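PDB 3KYH: mRNA-capping enzyme subunit alpha from Saccharomyces cerevisiae, which transfers GMP from GTP, through a covalent enzyme-GMP intermediate, to the diphosphate 5' end of RNA in the second step of mRNA capping. Local coordinates for residues 62-74 with 222-235. Sequence-based numbering, arbitrary orientation.
Sequences LLAHDYYVCEKTD and LPHLSDGLIFTPVK
Strand 67-73, carrying the nucleophile Lys72 that opens the KxDG motif of the covalent nucleotidyltransferases, runs antiparallel to strand 229-233 inside a mixed sheet of the catalytic domain. Tyr68 pairs with Thr232 through both backbone bonds, Cys70 with Ile230 likewise, one bond weak. On the face carrying Tyr67, Val69, Phe231 and Pro233, Val69 CG1 sits centrally over the Phe231 ring, 3.3 Å from its centroid. Beside it, Pro233 CB lies off-centre over the Tyr67 ring, 3.4 Å from CZ, while Tyr67 OH reaches the carbonyl of Leu246. An alanine in place of Tyr67 would probably leave Pro233 without its aromatic cover and the Leu246 carbonyl without its partner. On the face of Tyr68 and Thr232, Val234 CG2 lies over the centre of the Tyr68 ring, a CH-pi contact. Past Glu71 a beta bulge shifts the register, and Lys72 N bonds to Gly228 O (2.9 Å). Lys72 starts extended (chi1 179°) across Asp227 and bends at its last two torsions, with NZ 4.1 Å from Asp227 OD1, too far for a salt bridge. Glu71 OE2 takes a nearly straight bond from His224 NE2 (2.7 Å), on the syn side and in the imidazole plane, though 26° out of the carboxylate plane.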
# COMPACT_ATOMS: atom_id res chain seq x y z
N LEU C 62 -20.42 40.15 -45.70
CA LEU C 62 -20.59 39.71 -47.08
C LEU C 62 -21.09 40.84 -47.95
O LEU C 62 -20.96 40.77 -49.16
CB LEU C 62 -21.52 38.49 -47.15
CG LEU C 62 -21.79 37.67 -48.42
CD1 LEU C 62 -22.98 38.21 -49.23
CD2 LEU C 62 -20.56 37.43 -49.31
N LEU C 63 -21.66 41.88 -47.33
CA LEU C 63 -22.06 43.10 -48.05
C LEU C 63 -20.90 44.09 -48.27
O LEU C 63 -20.84 44.70 -49.33
CB LEU C 63 -23.28 43.77 -47.40
CG LEU C 63 -23.76 45.20 -47.76
CD1 LEU C 63 -24.21 45.38 -49.21
CD2 LEU C 63 -24.89 45.65 -46.81
N ALA C 64 -19.99 44.22 -47.29
CA ALA C 64 -18.92 45.25 -47.30
C ALA C 64 -17.52 44.86 -47.84
O ALA C 64 -16.56 45.65 -47.75
CB ALA C 64 -18.80 45.87 -45.90
N HIS C 65 -17.41 43.67 -48.43
CA HIS C 65 -16.15 43.14 -48.94
C HIS C 65 -16.35 42.38 -50.25
O HIS C 65 -17.43 42.45 -50.87
CB HIS C 65 -15.50 42.21 -47.90
CG HIS C 65 -14.88 42.93 -46.74
ND1 HIS C 65 -15.59 43.26 -45.61
CD2 HIS C 65 -13.61 43.37 -46.55
CE1 HIS C 65 -14.79 43.90 -44.77
NE2 HIS C 65 -13.58 43.98 -45.32
N ASP C 66 -15.31 41.64 -50.64
CA ASP C 66 -15.27 40.83 -51.86
C ASP C 66 -14.86 39.43 -51.39
O ASP C 66 -13.77 39.25 -50.86
CB ASP C 66 -14.24 41.40 -52.86
CG ASP C 66 -14.28 42.94 -52.99
OD1 ASP C 66 -14.29 43.41 -54.14
OD2 ASP C 66 -14.25 43.69 -51.98
N TYR C 67 -15.75 38.45 -51.57
CA TYR C 67 -15.67 37.15 -50.88
C TYR C 67 -15.62 35.91 -51.77
O TYR C 67 -15.98 35.95 -52.94
CB TYR C 67 -16.84 37.01 -49.92
CG TYR C 67 -16.53 37.19 -48.45
CD1 TYR C 67 -16.68 38.45 -47.83
CD2 TYR C 67 -16.17 36.09 -47.66
CE1 TYR C 67 -16.46 38.60 -46.46
CE2 TYR C 67 -15.90 36.24 -46.30
CZ TYR C 67 -16.05 37.49 -45.71
OH TYR C 67 -15.80 37.63 -44.36
N TYR C 68 -15.18 34.80 -51.16
CA TYR C 68 -15.00 33.50 -51.78
C TYR C 68 -15.91 32.42 -51.20
O TYR C 68 -16.31 32.46 -50.02
CB TYR C 68 -13.57 33.01 -51.56
CG TYR C 68 -12.47 33.53 -52.49
CD1 TYR C 68 -11.15 33.63 -52.03
CD2 TYR C 68 -12.74 33.87 -53.82
CE1 TYR C 68 -10.13 34.06 -52.87
CE2 TYR C 68 -11.72 34.33 -54.66
CZ TYR C 68 -10.42 34.41 -54.18
OH TYR C 68 -9.41 34.84 -55.01
N VAL C 69 -16.19 31.42 -52.04
CA VAL C 69 -16.82 30.18 -51.61
C VAL C 69 -16.35 28.92 -52.30
O VAL C 69 -16.29 28.84 -53.54
CB VAL C 69 -18.35 30.17 -51.70
CG1 VAL C 69 -18.95 30.75 -50.44
CG2 VAL C 69 -18.85 30.87 -52.98
N CYS C 70 -16.04 27.94 -51.46
CA CYS C 70 -15.91 26.55 -51.86
C CYS C 70 -16.69 25.78 -50.80
O CYS C 70 -17.00 26.36 -49.74
CB CYS C 70 -14.45 26.13 -51.90
SG CYS C 70 -13.51 26.51 -50.38
N GLU C 71 -17.07 24.54 -51.12
CA GLU C 71 -17.57 23.53 -50.17
C GLU C 71 -16.64 23.20 -48.98
O GLU C 71 -15.43 23.25 -49.14
CB GLU C 71 -17.84 22.24 -50.95
CG GLU C 71 -16.68 21.81 -51.87
CD GLU C 71 -15.73 20.78 -51.24
OE1 GLU C 71 -15.80 20.50 -50.02
OE2 GLU C 71 -14.91 20.21 -51.99
N LYS C 72 -17.19 22.87 -47.81
CA LYS C 72 -16.37 22.40 -46.66
C LYS C 72 -16.01 20.91 -46.81
O LYS C 72 -16.83 20.03 -46.46
CB LYS C 72 -17.08 22.66 -45.29
CG LYS C 72 -16.28 22.17 -44.08
CD LYS C 72 -16.93 22.33 -42.67
CE LYS C 72 -16.59 21.13 -41.70
NZ LYS C 72 -16.44 21.46 -40.25
N THR C 73 -14.80 20.61 -47.31
CA THR C 73 -14.30 19.22 -47.37
C THR C 73 -14.22 18.60 -45.98
O THR C 73 -13.69 19.23 -45.06
CB THR C 73 -12.91 19.12 -47.99
OG1 THR C 73 -12.07 20.17 -47.50
CG2 THR C 73 -12.97 19.19 -49.50
N ASP C 74 -14.76 17.38 -45.83
CA ASP C 74 -14.77 16.67 -44.54
C ASP C 74 -13.66 15.60 -44.45
O ASP C 74 -13.90 14.38 -44.35
CB ASP C 74 -16.16 16.09 -44.21
CG ASP C 74 -16.26 15.60 -42.76
OD1 ASP C 74 -15.69 14.53 -42.42
OD2 ASP C 74 -16.97 16.24 -41.94
N LEU C 222 -20.16 15.83 -55.46
CA LEU C 222 -18.69 15.75 -55.33
C LEU C 222 -18.19 14.40 -54.76
O LEU C 222 -18.78 13.92 -53.80
CB LEU C 222 -18.20 16.91 -54.44
CG LEU C 222 -18.40 18.34 -54.97
CD1 LEU C 222 -18.49 19.32 -53.82
CD2 LEU C 222 -17.34 18.76 -55.99
N PRO C 223 -17.11 13.81 -55.35
CA PRO C 223 -16.47 12.52 -54.99
C PRO C 223 -15.99 12.35 -53.53
O PRO C 223 -16.03 11.23 -53.02
CB PRO C 223 -15.27 12.47 -55.93
CG PRO C 223 -14.95 13.90 -56.18
CD PRO C 223 -16.32 14.47 -56.40
N HIS C 224 -15.46 13.41 -52.92
CA HIS C 224 -15.18 13.44 -51.47
C HIS C 224 -16.38 13.99 -50.66
O HIS C 224 -17.50 14.00 -51.17
CB HIS C 224 -13.87 14.18 -51.13
CG HIS C 224 -13.76 15.55 -51.70
ND1 HIS C 224 -12.82 15.88 -52.67
CD2 HIS C 224 -14.43 16.70 -51.44
CE1 HIS C 224 -12.95 17.15 -52.99
NE2 HIS C 224 -13.92 17.67 -52.26
N LEU C 225 -16.16 14.42 -49.43
CA LEU C 225 -17.25 14.74 -48.52
C LEU C 225 -17.33 16.22 -48.27
O LEU C 225 -16.29 16.87 -48.15
CB LEU C 225 -17.07 14.05 -47.17
CG LEU C 225 -16.82 12.56 -47.07
CD1 LEU C 225 -15.33 12.43 -46.79
CD2 LEU C 225 -17.66 12.01 -45.91
N SER C 226 -18.56 16.74 -48.10
CA SER C 226 -18.75 18.17 -47.86
C SER C 226 -19.95 18.57 -46.98
O SER C 226 -21.08 18.69 -47.47
CB SER C 226 -18.69 18.96 -49.18
OG SER C 226 -19.35 18.28 -50.23
N ASP C 227 -19.67 18.81 -45.69
CA ASP C 227 -20.69 19.16 -44.69
C ASP C 227 -20.91 20.66 -44.43
O ASP C 227 -20.86 21.17 -43.28
CB ASP C 227 -20.58 18.30 -43.43
CG ASP C 227 -19.37 18.63 -42.57
OD1 ASP C 227 -18.42 19.27 -43.07
OD2 ASP C 227 -19.36 18.22 -41.38
N GLY C 228 -21.19 21.36 -45.54
CA GLY C 228 -21.54 22.78 -45.57
C GLY C 228 -20.76 23.52 -46.63
O GLY C 228 -20.09 22.90 -47.45
N LEU C 229 -20.88 24.85 -46.61
CA LEU C 229 -20.07 25.79 -47.39
C LEU C 229 -19.11 26.53 -46.46
O LEU C 229 -19.38 26.71 -45.27
CB LEU C 229 -20.97 26.83 -48.06
CG LEU C 229 -21.18 26.92 -49.58
CD1 LEU C 229 -21.90 25.74 -50.21
CD2 LEU C 229 -21.94 28.23 -49.87
N ILE C 230 -17.99 26.95 -47.04
CA ILE C 230 -16.99 27.76 -46.36
C ILE C 230 -16.79 29.04 -47.19
O ILE C 230 -16.90 29.01 -48.44
CB ILE C 230 -15.70 26.93 -46.16
CG1 ILE C 230 -15.07 27.14 -44.77
CG2 ILE C 230 -14.77 27.00 -47.38
CD1 ILE C 230 -14.28 28.41 -44.54
N PHE C 231 -16.56 30.15 -46.49
CA PHE C 231 -16.58 31.52 -47.05
C PHE C 231 -15.26 32.23 -46.72
O PHE C 231 -14.89 32.30 -45.54
CB PHE C 231 -17.74 32.35 -46.43
CG PHE C 231 -19.08 32.23 -47.16
CD1 PHE C 231 -19.91 31.14 -46.95
CD2 PHE C 231 -19.53 33.25 -47.99
CE1 PHE C 231 -21.14 31.03 -47.62
CE2 PHE C 231 -20.76 33.16 -48.64
CZ PHE C 231 -21.56 32.03 -48.46
N THR C 232 -14.57 32.78 -47.73
CA THR C 232 -13.28 33.45 -47.49
C THR C 232 -13.21 34.87 -48.08
O THR C 232 -13.57 35.06 -49.24
CB THR C 232 -12.08 32.64 -47.99
OG1 THR C 232 -12.32 31.24 -47.81
CG2 THR C 232 -10.81 33.01 -47.24
N PRO C 233 -12.72 35.86 -47.31
CA PRO C 233 -12.67 37.20 -47.89
C PRO C 233 -11.35 37.47 -48.62
O PRO C 233 -10.27 37.26 -48.05
CB PRO C 233 -12.83 38.11 -46.68
CG PRO C 233 -12.31 37.28 -45.49
CD PRO C 233 -12.25 35.84 -45.91
N VAL C 234 -11.45 37.91 -49.88
CA VAL C 234 -10.29 38.21 -50.74
C VAL C 234 -9.37 39.23 -50.02
O VAL C 234 -8.46 38.84 -49.30
CB VAL C 234 -10.75 38.70 -52.16
CG1 VAL C 234 -9.56 39.05 -53.08
CG2 VAL C 234 -11.68 37.68 -52.84
N LYS C 235 -9.65 40.52 -50.21
CA LYS C 235 -9.01 41.67 -49.56
C LYS C 235 -8.44 41.54 -48.13
O LYS C 235 -7.56 42.31 -47.76
CB LYS C 235 -10.00 42.84 -49.59
CG LYS C 235 -10.04 43.66 -50.89
CD LYS C 235 -11.39 44.35 -51.15
CE LYS C 235 -11.99 45.15 -49.96
NZ LYS C 235 -13.29 45.77 -50.37